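PDB 2EO4: 150aa long hypothetical histidine triad nucleotide-binding protein from Sulfolobus tokodaii, which belongs to the histidine triad family of nucleotide-binding proteins, carries a zinc site, and may act as an adenylylsulfatase. Local coordinates for residues 58-69 against 94-102; 11-19 against 125-136. All coordinates share one frame; numbering follows the deposited sequence.

Interaction 1 (58-69 against 94-102). With ZN (zinc ion), chain B; PO4 (phosphate ion), chain C.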
loop_
_atom_site.group_PDB
_atom_site.type_symbol
_atom_site.label_atom_id
_atom_site.label_comp_id
_atom_site.label_asym_id
_atom_site.label_seq_id
_atom_site.Cartn_x
_atom_site.Cartn_y
_atom_site.Cartn_z
ATOM N N LEU A 58 -1.911 6.887 9.004
ATOM C CA LEU A 58 -2.608 5.815 8.297
ATOM C C LEU A 58 -1.699 4.589 8.223
ATOM O O LEU A 58 -2.135 3.459 8.437
ATOM C CB LEU A 58 -2.974 6.269 6.879
ATOM C CG LEU A 58 -3.613 5.218 5.959
ATOM C CD1 LEU A 58 -4.927 4.745 6.554
ATOM C CD2 LEU A 58 -3.841 5.814 4.573
ATOM N N ALA A 59 -0.426 4.819 7.922
ATOM C CA ALA A 59 0.531 3.720 7.818
ATOM C C ALA A 59 0.649 2.962 9.139
ATOM O O ALA A 59 0.777 1.739 9.153
ATOM C CB ALA A 59 1.896 4.251 7.402
ATOM N N LYS A 60 0.612 3.698 10.246
ATOM C CA LYS A 60 0.720 3.091 11.568
ATOM C C LYS A 60 -0.524 2.282 11.914
ATOM O O LYS A 60 -0.435 1.213 12.522
ATOM C CB LYS A 60 0.959 4.180 12.621
ATOM C CG LYS A 60 2.242 4.957 12.390
ATOM C CD LYS A 60 2.422 6.076 13.403
ATOM C CE LYS A 60 3.631 6.931 13.051
ATOM N NZ LYS A 60 3.851 8.029 14.033
ATOM N N VAL A 61 -1.691 2.793 11.531
ATOM C CA VAL A 61 -2.938 2.086 11.792
ATOM C C VAL A 61 -2.965 0.813 10.945
ATOM O O VAL A 61 -3.374 -0.247 11.412
ATOM C CB VAL A 61 -4.168 2.966 11.452
ATOM C CG1 VAL A 61 -5.442 2.144 11.544
ATOM C CG2 VAL A 61 -4.240 4.150 12.416
ATOM N N VAL A 62 -2.523 0.921 9.698
ATOM C CA VAL A 62 -2.485 -0.236 8.811
ATOM C C VAL A 62 -1.615 -1.339 9.427
ATOM O O VAL A 62 -1.974 -2.516 9.388
ATOM C CB VAL A 62 -1.942 0.158 7.415
ATOM C CG1 VAL A 62 -1.642 -1.089 6.583
ATOM C CG2 VAL A 62 -2.978 1.005 6.695
ATOM N N LYS A 63 -0.483 -0.967 10.014
ATOM C CA LYS A 63 0.371 -1.985 10.635
ATOM C C LYS A 63 -0.366 -2.699 11.771
ATOM O O LYS A 63 -0.408 -3.929 11.822
ATOM C CB LYS A 63 1.659 -1.373 11.197
ATOM C CG LYS A 63 2.546 -2.414 11.898
ATOM C CD LYS A 63 3.821 -1.820 12.493
ATOM C CE LYS A 63 4.598 -2.887 13.262
ATOM N NZ LYS A 63 5.904 -2.396 13.803
ATOM N N LEU A 64 -0.935 -1.925 12.690
ATOM C CA LEU A 64 -1.654 -2.499 13.824
ATOM C C LEU A 64 -2.788 -3.422 13.393
ATOM O O LEU A 64 -2.886 -4.567 13.849
ATOM C CB LEU A 64 -2.225 -1.388 14.712
ATOM C CG LEU A 64 -3.162 -1.852 15.835
ATOM C CD1 LEU A 64 -2.418 -2.800 16.763
ATOM C CD2 LEU A 64 -3.683 -0.644 16.607
ATOM N N VAL A 65 -3.652 -2.922 12.516
ATOM C CA VAL A 65 -4.780 -3.711 12.050
ATOM C C VAL A 65 -4.318 -4.956 11.297
ATOM O O VAL A 65 -4.908 -6.023 11.449
ATOM C CB VAL A 65 -5.715 -2.863 11.165
ATOM C CG1 VAL A 65 -6.857 -3.722 10.622
ATOM C CG2 VAL A 65 -6.275 -1.705 11.989
ATOM N N SER A 66 -3.262 -4.823 10.497
ATOM C CA SER A 66 -2.738 -5.963 9.751
ATOM C C SER A 66 -2.248 -7.036 10.728
ATOM O O SER A 66 -2.534 -8.220 10.553
ATOM C CB SER A 66 -1.587 -5.533 8.832
ATOM O OG SER A 66 -2.055 -4.710 7.769
ATOM N N LEU A 67 -1.503 -6.627 11.751
ATOM C CA LEU A 67 -1.018 -7.593 12.734
ATOM C C LEU A 67 -2.214 -8.280 13.388
ATOM O O LEU A 67 -2.214 -9.497 13.588
ATOM C CB LEU A 67 -0.163 -6.898 13.797
ATOM C CG LEU A 67 1.254 -6.510 13.361
ATOM C CD1 LEU A 67 1.900 -5.606 14.399
ATOM C CD2 LEU A 67 2.081 -7.774 13.152
ATOM N N GLY A 68 -3.236 -7.492 13.706
ATOM C CA GLY A 68 -4.428 -8.036 14.333
ATOM C C GLY A 68 -5.136 -9.057 13.463
ATOM O O GLY A 68 -5.506 -10.133 13.929
ATOM N N ILE A 69 -5.334 -8.723 12.191
ATOM C CA ILE A 69 -6.002 -9.637 11.275
ATOM C C ILE A 69 -5.193 -10.913 11.055
ATOM O O ILE A 69 -5.747 -12.012 11.085
ATOM C CB ILE A 69 -6.259 -8.965 9.907
ATOM C CG1 ILE A 69 -7.267 -7.825 10.073
ATOM C CG2 ILE A 69 -6.781 -9.998 8.900
ATOM C CD1 ILE A 69 -7.440 -6.954 8.829
ATOM N N HIS A 94 -12.750 7.431 -1.674
ATOM C CA HIS A 94 -12.478 7.841 -0.302
ATOM C C HIS A 94 -11.274 6.957 0.002
ATOM O O HIS A 94 -11.397 5.732 0.024
ATOM C CB HIS A 94 -13.631 7.469 0.635
ATOM C CG HIS A 94 -13.378 7.813 2.074
ATOM N ND1 HIS A 94 -14.142 8.726 2.769
ATOM C CD2 HIS A 94 -12.443 7.366 2.948
ATOM C CE1 HIS A 94 -13.692 8.828 4.006
ATOM N NE2 HIS A 94 -12.660 8.013 4.142
ATOM N N LEU A 95 -10.119 7.580 0.206
ATOM C CA LEU A 95 -8.882 6.854 0.474
ATOM C C LEU A 95 -9.034 5.688 1.438
ATOM O O LEU A 95 -9.471 5.857 2.574
ATOM C CB LEU A 95 -7.822 7.824 1.016
ATOM C CG LEU A 95 -6.508 7.254 1.570
ATOM C CD1 LEU A 95 -5.826 6.347 0.557
ATOM C CD2 LEU A 95 -5.599 8.417 1.942
ATOM N N HIS A 96 -8.672 4.499 0.969
ATOM C CA HIS A 96 -8.728 3.316 1.808
ATOM C C HIS A 96 -7.657 2.337 1.389
ATOM O O HIS A 96 -7.316 2.234 0.207
ATOM C CB HIS A 96 -10.101 2.640 1.750
ATOM C CG HIS A 96 -10.529 2.222 0.378
ATOM N ND1 HIS A 96 -10.849 3.126 -0.611
ATOM C CD2 HIS A 96 -10.757 0.995 -0.146
ATOM C CE1 HIS A 96 -11.262 2.474 -1.684
ATOM N NE2 HIS A 96 -11.216 1.180 -1.428
ATOM N N VAL A 97 -7.123 1.633 2.378
ATOM C CA VAL A 97 -6.089 0.634 2.147
ATOM C C VAL A 97 -6.700 -0.737 2.368
ATOM O O VAL A 97 -7.335 -0.979 3.394
ATOM C CB VAL A 97 -4.913 0.814 3.133
ATOM C CG1 VAL A 97 -3.908 -0.324 2.966
ATOM C CG2 VAL A 97 -4.234 2.155 2.884
ATOM N N HIS A 98 -6.521 -1.622 1.395
ATOM C CA HIS A 98 -7.037 -2.981 1.495
ATOM C C HIS A 98 -6.036 -3.862 2.233
ATOM O O HIS A 98 -4.837 -3.766 1.997
ATOM C CB HIS A 98 -7.213 -3.599 0.101
ATOM C CG HIS A 98 -8.248 -2.933 -0.747
ATOM N ND1 HIS A 98 -9.542 -3.396 -0.838
ATOM C CD2 HIS A 98 -8.169 -1.870 -1.583
ATOM C CE1 HIS A 98 -10.216 -2.649 -1.695
ATOM N NE2 HIS A 98 -9.406 -1.716 -2.161
ATOM N N ILE A 99 -6.540 -4.714 3.125
ATOM C CA ILE A 99 -5.707 -5.689 3.820
ATOM C C ILE A 99 -6.407 -6.991 3.445
ATOM O O ILE A 99 -7.506 -7.278 3.926
ATOM C CB ILE A 99 -5.726 -5.537 5.356
ATOM C CG1 ILE A 99 -5.174 -4.170 5.761
ATOM C CG2 ILE A 99 -4.840 -6.627 5.988
ATOM C CD1 ILE A 99 -5.249 -3.904 7.277
ATOM N N ILE A 100 -5.771 -7.759 2.567
ATOM C CA ILE A 100 -6.328 -9.013 2.071
ATOM C C ILE A 100 -5.480 -10.199 2.532
ATOM O O ILE A 100 -4.363 -10.399 2.059
ATOM C CB ILE A 100 -6.382 -8.989 0.525
ATOM C CG1 ILE A 100 -7.209 -7.783 0.065
ATOM C CG2 ILE A 100 -6.988 -10.288 -0.006
ATOM C CD1 ILE A 100 -7.203 -7.563 -1.447
ATOM N N PRO A 101 -6.004 -10.999 3.472
ATOM C CA PRO A 101 -5.279 -12.163 3.994
ATOM C C PRO A 101 -5.060 -13.286 2.988
ATOM O O PRO A 101 -5.886 -13.520 2.104
ATOM C CB PRO A 101 -6.156 -12.625 5.162
ATOM C CG PRO A 101 -6.859 -11.363 5.595
ATOM C CD PRO A 101 -7.225 -10.753 4.258
ATOM N N THR A 102 -3.940 -13.981 3.136
ATOM C CA THR A 102 -3.620 -15.104 2.268
ATOM C C THR A 102 -3.117 -16.261 3.126
ATOM O O THR A 102 -2.690 -16.061 4.265
ATOM C CB THR A 102 -2.532 -14.740 1.225
ATOM O OG1 THR A 102 -1.309 -14.401 1.889
ATOM C CG2 THR A 102 -2.984 -13.561 0.374
HETATM ZN ZN ZN B . -15.795 9.838 2.115
HETATM P P PO4 C . -11.207 0.167 -4.516
HETATM O O1 PO4 C . -11.809 -0.442 -3.307
HETATM O O2 PO4 C . -9.734 0.252 -4.357
HETATM O O3 PO4 C . -11.531 -0.681 -5.702
HETATM O O4 PO4 C . -11.764 1.533 -4.715
#

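Interaction 2 (11-19 against 125-136)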
loop_
_atom_site.group_PDB
_atom_site.type_symbol
_atom_site.label_atom_id
_atom_site.label_comp_id
_atom_site.label_asym_id
_atom_site.label_seq_id
_atom_site.Cartn_x
_atom_site.Cartn_y
_atom_site.Cartn_z
ATOM N N LEU A 11 -24.875 4.086 6.992
ATOM C CA LEU A 11 -24.805 2.877 6.187
ATOM C C LEU A 11 -24.124 1.806 7.027
ATOM O O LEU A 11 -23.154 2.086 7.734
ATOM C CB LEU A 11 -23.992 3.153 4.919
ATOM C CG LEU A 11 -23.882 2.052 3.861
ATOM C CD1 LEU A 11 -25.265 1.692 3.328
ATOM C CD2 LEU A 11 -22.990 2.544 2.734
ATOM N N GLU A 12 -24.637 0.584 6.952
ATOM C CA GLU A 12 -24.090 -0.525 7.721
ATOM C C GLU A 12 -22.647 -0.874 7.368
ATOM O O GLU A 12 -22.259 -0.905 6.199
ATOM C CB GLU A 12 -24.972 -1.762 7.546
ATOM C CG GLU A 12 -24.490 -2.984 8.305
ATOM C CD GLU A 12 -25.459 -4.146 8.201
ATOM O OE1 GLU A 12 -26.619 -3.993 8.643
ATOM O OE2 GLU A 12 -25.064 -5.209 7.678
ATOM N N GLY A 13 -21.865 -1.142 8.408
ATOM C CA GLY A 13 -20.470 -1.508 8.250
ATOM C C GLY A 13 -19.981 -2.089 9.564
ATOM O O GLY A 13 -20.390 -1.630 10.631
ATOM N N TYR A 14 -19.127 -3.107 9.502
ATOM C CA TYR A 14 -18.596 -3.725 10.713
ATOM C C TYR A 14 -17.195 -3.220 11.048
ATOM O O TYR A 14 -16.222 -3.583 10.391
ATOM C CB TYR A 14 -18.563 -5.252 10.572
ATOM C CG TYR A 14 -19.929 -5.896 10.627
ATOM C CD1 TYR A 14 -20.816 -5.796 9.554
ATOM C CD2 TYR A 14 -20.347 -6.585 11.765
ATOM C CE1 TYR A 14 -22.089 -6.366 9.616
ATOM C CE2 TYR A 14 -21.615 -7.158 11.839
ATOM C CZ TYR A 14 -22.480 -7.044 10.762
ATOM O OH TYR A 14 -23.737 -7.602 10.830
ATOM N N PHE A 15 -17.101 -2.386 12.080
ATOM C CA PHE A 15 -15.817 -1.835 12.509
ATOM C C PHE A 15 -14.982 -2.845 13.288
ATOM O O PHE A 15 -15.504 -3.552 14.151
ATOM C CB PHE A 15 -16.020 -0.615 13.421
ATOM C CG PHE A 15 -16.558 0.596 12.723
ATOM C CD1 PHE A 15 -17.869 0.629 12.260
ATOM C CD2 PHE A 15 -15.753 1.719 12.543
ATOM C CE1 PHE A 15 -18.372 1.763 11.632
ATOM C CE2 PHE A 15 -16.246 2.858 11.914
ATOM C CZ PHE A 15 -17.559 2.881 11.458
ATOM N N VAL A 16 -13.687 -2.907 12.988
ATOM C CA VAL A 16 -12.785 -3.789 13.721
ATOM C C VAL A 16 -11.749 -2.917 14.426
ATOM O O VAL A 16 -10.993 -3.388 15.277
ATOM C CB VAL A 16 -12.073 -4.824 12.805
ATOM C CG1 VAL A 16 -13.108 -5.761 12.182
ATOM C CG2 VAL A 16 -11.257 -4.119 11.733
ATOM N N TYR A 17 -11.725 -1.638 14.059
ATOM C CA TYR A 17 -10.821 -0.665 14.664
ATOM C C TYR A 17 -11.361 0.741 14.469
ATOM O O TYR A 17 -11.917 1.069 13.420
ATOM C CB TYR A 17 -9.416 -0.721 14.048
ATOM C CG TYR A 17 -8.490 0.343 14.612
ATOM C CD1 TYR A 17 -7.788 0.124 15.795
ATOM C CD2 TYR A 17 -8.366 1.590 13.995
ATOM C CE1 TYR A 17 -6.984 1.117 16.354
ATOM C CE2 TYR A 17 -7.564 2.596 14.546
ATOM C CZ TYR A 17 -6.878 2.349 15.726
ATOM O OH TYR A 17 -6.087 3.331 16.282
ATOM N N GLU A 18 -11.192 1.580 15.480
ATOM C CA GLU A 18 -11.644 2.953 15.364
ATOM C C GLU A 18 -11.037 3.843 16.431
ATOM O O GLU A 18 -10.892 3.440 17.585
ATOM C CB GLU A 18 -13.178 3.032 15.437
ATOM C CG GLU A 18 -13.731 4.458 15.344
ATOM C CD GLU A 18 -15.255 4.520 15.316
ATOM O OE1 GLU A 18 -15.910 3.580 15.813
ATOM O OE2 GLU A 18 -15.800 5.525 14.810
ATOM N N ASP A 19 -10.632 5.034 16.013
ATOM C CA ASP A 19 -10.113 6.039 16.928
ATOM C C ASP A 19 -10.688 7.361 16.447
ATOM O O ASP A 19 -11.590 7.372 15.609
ATOM C CB ASP A 19 -8.570 6.062 16.988
ATOM C CG ASP A 19 -7.909 6.326 15.651
ATOM O OD1 ASP A 19 -8.394 7.178 14.878
ATOM O OD2 ASP A 19 -6.864 5.689 15.387
ATOM N N TYR A 125 -19.642 -11.682 9.242
ATOM C CA TYR A 125 -19.257 -10.357 9.720
ATOM C C TYR A 125 -19.189 -10.274 11.239
ATOM O O TYR A 125 -18.284 -9.653 11.795
ATOM C CB TYR A 125 -20.234 -9.307 9.191
ATOM C CG TYR A 125 -20.329 -9.293 7.682
ATOM C CD1 TYR A 125 -19.367 -8.644 6.908
ATOM C CD2 TYR A 125 -21.350 -9.980 7.026
ATOM C CE1 TYR A 125 -19.418 -8.687 5.512
ATOM C CE2 TYR A 125 -21.411 -10.030 5.637
ATOM C CZ TYR A 125 -20.443 -9.386 4.887
ATOM O OH TYR A 125 -20.490 -9.460 3.513
ATOM N N GLU A 126 -20.145 -10.902 11.910
ATOM C CA GLU A 126 -20.171 -10.865 13.365
ATOM C C GLU A 126 -18.967 -11.588 13.963
ATOM O O GLU A 126 -18.312 -11.070 14.865
ATOM C CB GLU A 126 -21.480 -11.475 13.877
ATOM C CG GLU A 126 -22.714 -10.799 13.300
ATOM C CD GLU A 126 -24.007 -11.373 13.839
ATOM O OE1 GLU A 126 -24.135 -12.616 13.873
ATOM O OE2 GLU A 126 -24.898 -10.580 14.217
ATOM N N LEU A 127 -18.665 -12.775 13.450
ATOM C CA LEU A 127 -17.537 -13.547 13.955
ATOM C C LEU A 127 -16.190 -12.898 13.652
ATOM O O LEU A 127 -15.345 -12.760 14.538
ATOM C CB LEU A 127 -17.556 -14.961 13.374
ATOM C CG LEU A 127 -16.395 -15.856 13.817
ATOM C CD1 LEU A 127 -16.387 -15.978 15.335
ATOM C CD2 LEU A 127 -16.527 -17.222 13.168
ATOM N N LEU A 128 -15.982 -12.506 12.399
ATOM C CA LEU A 128 -14.720 -11.882 12.017
ATOM C C LEU A 128 -14.454 -10.613 12.810
ATOM O O LEU A 128 -13.329 -10.371 13.243
ATOM C CB LEU A 128 -14.710 -11.570 10.516
ATOM C CG LEU A 128 -14.118 -12.658 9.618
ATOM C CD1 LEU A 128 -12.640 -12.835 9.952
ATOM C CD2 LEU A 128 -14.873 -13.965 9.810
ATOM N N GLN A 129 -15.490 -9.804 12.996
ATOM C CA GLN A 129 -15.353 -8.565 13.749
ATOM C C GLN A 129 -14.894 -8.861 15.174
ATOM O O GLN A 129 -13.953 -8.254 15.679
ATOM C CB GLN A 129 -16.690 -7.827 13.796
ATOM C CG GLN A 129 -16.682 -6.589 14.681
ATOM C CD GLN A 129 -18.061 -5.990 14.855
ATOM O OE1 GLN A 129 -18.991 -6.665 15.299
ATOM N NE2 GLN A 129 -18.202 -4.716 14.512
ATOM N N LYS A 130 -15.568 -9.809 15.815
ATOM C CA LYS A 130 -15.244 -10.172 17.190
ATOM C C LYS A 130 -13.835 -10.745 17.371
ATOM O O LYS A 130 -13.118 -10.345 18.290
ATOM C CB LYS A 130 -16.308 -11.144 17.720
ATOM C CG LYS A 130 -17.706 -10.522 17.776
ATOM C CD LYS A 130 -18.794 -11.558 18.062
ATOM C CE LYS A 130 -20.189 -10.951 17.935
ATOM N NZ LYS A 130 -20.437 -9.848 18.906
ATOM N N ILE A 131 -13.420 -11.667 16.506
ATOM C CA ILE A 131 -12.088 -12.243 16.647
ATOM C C ILE A 131 -10.983 -11.243 16.308
ATOM O O ILE A 131 -9.934 -11.234 16.949
ATOM C CB ILE A 131 -11.905 -13.500 15.771
ATOM C CG1 ILE A 131 -12.121 -13.152 14.300
ATOM C CG2 ILE A 131 -12.872 -14.586 16.216
ATOM C CD1 ILE A 131 -11.799 -14.291 13.371
ATOM N N ILE A 132 -11.211 -10.403 15.302
ATOM C CA ILE A 132 -10.204 -9.413 14.938
ATOM C C ILE A 132 -10.061 -8.381 16.055
ATOM O O ILE A 132 -8.947 -7.993 16.407
ATOM C CB ILE A 132 -10.554 -8.704 13.604
ATOM C CG1 ILE A 132 -10.481 -9.714 12.457
ATOM C CG2 ILE A 132 -9.585 -7.545 13.360
ATOM C CD1 ILE A 132 -10.994 -9.183 11.113
ATOM N N ARG A 133 -11.180 -7.941 16.620
ATOM C CA ARG A 133 -11.128 -6.971 17.708
ATOM C C ARG A 133 -10.338 -7.567 18.870
ATOM O O ARG A 133 -9.485 -6.905 19.459
ATOM C CB ARG A 133 -12.539 -6.599 18.172
ATOM C CG ARG A 133 -13.221 -5.540 17.308
ATOM C CD ARG A 133 -14.640 -5.268 17.786
ATOM N NE ARG A 133 -15.213 -4.071 17.178
ATOM C CZ ARG A 133 -16.432 -3.611 17.445
ATOM N NH1 ARG A 133 -17.206 -4.254 18.311
ATOM N NH2 ARG A 133 -16.874 -2.503 16.863
ATOM N N GLU A 134 -10.621 -8.825 19.186
ATOM C CA GLU A 134 -9.931 -9.516 20.272
ATOM C C GLU A 134 -8.418 -9.563 20.044
ATOM O O GLU A 134 -7.640 -9.386 20.985
ATOM C CB GLU A 134 -10.488 -10.937 20.421
ATOM C CG GLU A 134 -9.765 -11.800 21.453
ATOM C CD GLU A 134 -10.478 -13.117 21.723
ATOM O OE1 GLU A 134 -10.962 -13.745 20.759
ATOM O OE2 GLU A 134 -10.541 -13.532 22.902
ATOM N N SER A 135 -7.999 -9.789 18.800
ATOM C CA SER A 135 -6.571 -9.845 18.486
ATOM C C SER A 135 -5.919 -8.472 18.594
ATOM O O SER A 135 -4.790 -8.345 19.067
ATOM C CB SER A 135 -6.339 -10.402 17.075
ATOM O OG SER A 135 -6.560 -11.799 17.027
ATOM N N ILE A 136 -6.628 -7.444 18.145
ATOM C CA ILE A 136 -6.098 -6.093 18.211
ATOM C C ILE A 136 -5.963 -5.640 19.667
ATOM O O ILE A 136 -4.968 -5.021 20.037
ATOM C CB ILE A 136 -6.995 -5.107 17.412
ATOM C CG1 ILE A 136 -6.897 -5.440 15.917
ATOM C CG2 ILE A 136 -6.573 -3.669 17.685
ATOM C CD1 ILE A 136 -7.716 -4.527 15.000
HETATM O O HOH W 1 -19.452 -2.026 13.846
#

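Interaction 1 (58-69 against 94-102)
Ile99 of strand 97-102 packs against helix 52-72, its side chain lodged among Val65, Ser66 and Ile69. Helix segment 58-69 and strand 97-102 run almost parallel, their N-to-C directions 23° apart and the axes 9.6 Å apart at closest approach. Packing is tightest here: Ile99 CD1 lies 3.3 Å from Ser66 OG and 3.7 Å from Val65 CG1, while Ile69 CD1 crosses obliquely over the Ile99 CG2 branch. With OG anti to its own carbonyl carbon (chi1 -69°), Ser66 bends back to give a hydrogen bond of 2.7 Å from OG to Val62 O. That oxygen also receives Ser66 N from the opposite face of its plane, so the buried hydroxyl can sit against a methyl with its polar need met one turn back. Beyond Ile99, Ile69 CG2 meets Pro101 CG at 3.6 Å, roughly at right angles. Toward the start of the strand the fit is looser: Val62 CG2 touches Val97, and Leu58 and Leu95 meet tip to tip through their CD2 methyls at 4.1 Å.

The histidines of 94-98 take no part in this packing. His94 ND1 binds zinc with Cys1, Cys4 and His43. His96 ND1 donates to His94 O, and its NE2 points at phosphate O1 from 2.6 Å, with the oxygen in the ring plane; the partly exposed His98 reaches the same ion through NE2. A leucine in place of His96 is likely to leave phosphate O1 without this donor and His94 O without the N-H that faces it. The ion, probably from the crystallisation liquor, sits beside the predicted nucleotide-accepting His96, as a substrate phosphate might. Segment 94-102, a loop running into a strand, thus turns apolar side chains to the helix while its histidines serve zinc and phosphate, the histidine triad motif of the HIT fold.

Interaction 2 (11-19 against 125-136)
Phe15 O is the polar centre of this contact: Gln129 NE2 donates to it at 3.0 Å with an N-H...O angle of 155°, and Arg133 draws up beside it, NE at 3.1 Å and NH2 at 3.2 Å from the same oxygen. Here strand 15-18, one of the two edge strands of the HIT-fold sheet within this chain, meets helix 122-143 at a classic beta bulge, Val16 and Tyr17 both facing Ala24, where the chain also turns a corner. Gln129 reaches across because its CG stands anti to the backbone N (chi1 174°) and the chain runs on extended. Its NE2 also lies over one face of the Arg133 guanidinium, offset toward the rim. A water accepts from Phe15 N at 3.0 Å and, weakly, from Gln129 NE2, joining the amide to the strand by a second path.

Ahead of the bulge the chemistry is aromatic. Tyr125 CB sits over the centre of the Tyr14 ring, 3.4 Å from its centroid, a CH-pi contact. The ring planes are within 25° of parallel, but the offset leaves little of one ring over the other. Gln129 OE1 lies at the edge of the Tyr14 ring, near its plane, and Glu126 CG passes beside Tyr14 CE2. The Tyr125 ring leads on past the contact, and its hydroxyl is hydrogen-bonded to Lys28 O.

At the bulge itself the contact turns apolar and buried. Val16 packs obliquely on Ile132, with Val16 CB 3.7 Å from Ile132 CG2, while Val16 CG1 rests near the backbone of Gln129. Tyr17 leaves toward helix 52-72, lying against Val61, Leu64 and Val65, and its OH is hydrogen-bonded to Asp19 OD2. One turn beyond Ile132, Ile136 brings its CD1 methyl to 3.5 Å from Val16 O.

Overall arrangement
Interaction 1 is wholly buried near the middle of the chain, whereas interaction 2 is partly buried, closer to the surface. They serve the same antiparallel sheet at different strands: 97-102 is interior, while 15-18 is outermost within the chain. The first joins its segments through aliphatic contacts, and its histidines hold zinc and phosphate apart from this packing; the second adds amide, guanidinium, water and aromatic contacts around a backbone carbonyl. The two touch through Tyr17, whose ring lies on helix 52-72, and where Gly68 meets Ser135; Ile69 also touches Ile132. In sequence, both segments of interaction 1 fall between those of interaction 2.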